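Local structure of uncharacterized protein (Methanosarcina mazei, 3R6A) at residues 99-104 with 115-120. The protein is of unknown function but belongs to the glyoxalase/bleomycin resistance protein/dioxygenase superfamily, with helices packed on a mixed beta sheet. Numbering follows the deposited sequence.
Sequences TGRNMT and YVEHSK
Met-103 and Tyr-115 meet as a hydrogen-bonded antiparallel pair, Tyr-115 N donating to Met-103 O at 2.8 Å. The selenomethionine places CG between its backbone N and carbonyl carbon (chi1 66°) and runs extended from there. This carries it across the root of the tyrosine, Met-103 CG lying 3.8 Å from Tyr-115 CB and Met-103 CE 3.9 Å from Tyr-115 CG. Helix 76-84 packs on both side chains through Leu-83, while the Tyr-115 hydroxyl is hydrogen-bonded to His-107 NE2.

On the same face Arg-101 and Glu-117 run side by side, their guanidinium and carboxylate planes almost perpendicular (87°). The salt bridge between them is long, 3.6 Å from Arg-101 NH1 to Glu-117 OE1; stronger partners lie on the helix side, Asp-77 for the arginine and the backbone N of Leu-76 for the glutamate. Asn-102 lies alongside Val-116 on the other face.

At the strand end Thr-99 O accepts a hydrogen bond from Ser-119 N (2.9 Å) and a weak one from Ser-119 OG. A water in the plane of the His-118 ring links His-118 NE2 (2.6 Å) to Thr-99 OG1. Strands 100-106 and 112-118 form an antiparallel beta hairpin within the mixed sheet of this glyoxalase-superfamily fold.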
loop_
_atom_site.group_PDB
_atom_site.type_symbol
_atom_site.label_atom_id
_atom_site.label_comp_id
_atom_site.label_asym_id
_atom_site.label_seq_id
_atom_site.Cartn_x
_atom_site.Cartn_y
_atom_site.Cartn_z
ATOM N N THR B 99 10.878 -11.019 -13.699
ATOM C CA THR B 99 9.748 -10.288 -14.253
ATOM C C THR B 99 10.120 -8.977 -14.951
ATOM O O THR B 99 9.257 -8.310 -15.507
ATOM C CB THR B 99 8.703 -9.978 -13.160
ATOM O OG1 THR B 99 9.334 -9.277 -12.079
ATOM C CG2 THR B 99 8.092 -11.265 -12.627
ATOM N N GLY B 100 11.399 -8.615 -14.924
ATOM C CA GLY B 100 11.823 -7.382 -15.566
ATOM C C GLY B 100 12.993 -6.736 -14.849
ATOM O O GLY B 100 14.083 -7.294 -14.809
ATOM N N ARG B 101 12.766 -5.557 -14.279
ATOM C CA ARG B 101 13.822 -4.850 -13.552
ATOM C C ARG B 101 13.217 -4.109 -12.371
ATOM O O ARG B 101 12.104 -3.605 -12.462
ATOM C CB ARG B 101 14.507 -3.823 -14.456
ATOM C CG ARG B 101 15.225 -4.387 -15.660
ATOM C CD ARG B 101 15.516 -3.265 -16.649
ATOM N NE ARG B 101 16.396 -2.241 -16.089
ATOM C CZ ARG B 101 16.333 -0.950 -16.404
ATOM N NH1 ARG B 101 15.427 -0.519 -17.269
ATOM N NH2 ARG B 101 17.182 -0.091 -15.863
ATOM N N ASN B 102 13.948 -4.040 -11.263
ATOM C CA ASN B 102 13.447 -3.321 -10.093
ATOM C C ASN B 102 14.556 -2.471 -9.498
ATOM O O ASN B 102 15.726 -2.614 -9.850
ATOM C CB ASN B 102 12.983 -4.262 -8.973
ATOM C CG ASN B 102 12.099 -5.394 -9.454
ATOM O OD1 ASN B 102 11.301 -5.239 -10.373
ATOM N ND2 ASN B 102 12.223 -6.545 -8.797
HETATM N N MSE B 103 14.157 -1.584 -8.593
HETATM C CA MSE B 103 15.083 -0.738 -7.848
HETATM C C MSE B 103 14.330 -0.288 -6.608
HETATM O O MSE B 103 13.100 -0.196 -6.614
HETATM C CB MSE B 103 15.549 0.477 -8.659
HETATM C CG MSE B 103 14.477 1.490 -8.994
HETATM SE SE MSE B 103 15.255 3.025 -9.901
HETATM C CE MSE B 103 13.645 4.088 -10.094
ATOM N N THR B 104 15.064 -0.047 -5.533
ATOM C CA THR B 104 14.452 0.405 -4.292
ATOM C C THR B 104 14.990 1.800 -4.054
ATOM O O THR B 104 16.183 2.051 -4.213
ATOM C CB THR B 104 14.793 -0.538 -3.129
ATOM O OG1 THR B 104 14.238 -1.832 -3.403
ATOM C CG2 THR B 104 14.195 -0.015 -1.823
ATOM N N TYR B 115 10.384 0.355 -7.023
ATOM C CA TYR B 115 9.914 0.677 -8.369
ATOM C C TYR B 115 10.153 -0.554 -9.235
ATOM O O TYR B 115 11.261 -1.092 -9.280
ATOM C CB TYR B 115 10.686 1.871 -8.936
ATOM C CG TYR B 115 10.294 3.190 -8.315
ATOM C CD1 TYR B 115 9.452 4.075 -8.987
ATOM C CD2 TYR B 115 10.764 3.556 -7.052
ATOM C CE1 TYR B 115 9.092 5.294 -8.424
ATOM C CE2 TYR B 115 10.406 4.773 -6.479
ATOM C CZ TYR B 115 9.573 5.639 -7.174
ATOM O OH TYR B 115 9.249 6.866 -6.638
ATOM N N VAL B 116 9.112 -1.000 -9.929
ATOM C CA VAL B 116 9.231 -2.188 -10.761
ATOM C C VAL B 116 8.810 -1.931 -12.197
ATOM O O VAL B 116 7.858 -1.199 -12.454
ATOM C CB VAL B 116 8.363 -3.330 -10.196
ATOM C CG1 VAL B 116 8.518 -4.579 -11.052
ATOM C CG2 VAL B 116 8.753 -3.611 -8.754
ATOM N N GLU B 117 9.530 -2.548 -13.126
ATOM C CA GLU B 117 9.235 -2.433 -14.545
ATOM C C GLU B 117 9.075 -3.864 -15.043
ATOM O O GLU B 117 9.982 -4.677 -14.895
ATOM C CB GLU B 117 10.396 -1.756 -15.275
ATOM C CG GLU B 117 10.144 -1.497 -16.751
ATOM C CD GLU B 117 11.374 -0.962 -17.461
ATOM O OE1 GLU B 117 11.856 0.129 -17.088
ATOM O OE2 GLU B 117 11.864 -1.639 -18.390
ATOM N N HIS B 118 7.917 -4.177 -15.609
ATOM C CA HIS B 118 7.663 -5.517 -16.118
ATOM C C HIS B 118 8.072 -5.635 -17.582
ATOM O O HIS B 118 7.833 -4.728 -18.381
ATOM C CB HIS B 118 6.177 -5.864 -15.963
ATOM C CG HIS B 118 5.773 -6.198 -14.561
ATOM N ND1 HIS B 118 4.457 -6.228 -14.155
ATOM C CD2 HIS B 118 6.509 -6.549 -13.479
ATOM C CE1 HIS B 118 4.398 -6.583 -12.883
ATOM N NE2 HIS B 118 5.628 -6.784 -12.450
ATOM N N SER B 119 8.705 -6.751 -17.926
ATOM C CA SER B 119 9.124 -6.981 -19.302
ATOM C C SER B 119 7.917 -7.491 -20.081
ATOM O O SER B 119 6.799 -7.493 -19.567
ATOM C CB SER B 119 10.260 -8.006 -19.344
ATOM O OG SER B 119 9.873 -9.221 -18.729
ATOM N N LYS B 120 8.139 -7.926 -21.318
ATOM C CA LYS B 120 7.051 -8.425 -22.156
ATOM C C LYS B 120 6.178 -9.490 -21.489
ATOM O O LYS B 120 5.218 -9.165 -20.788
ATOM C CB LYS B 120 7.613 -8.971 -23.471
ATOM C CG LYS B 120 8.237 -7.907 -24.362
ATOM C CD LYS B 120 8.758 -8.502 -25.660
ATOM C CE LYS B 120 9.880 -9.499 -25.402
ATOM N NZ LYS B 120 10.382 -10.107 -26.667
HETATM O O HOH W 1 6.906 -7.953 -10.487
#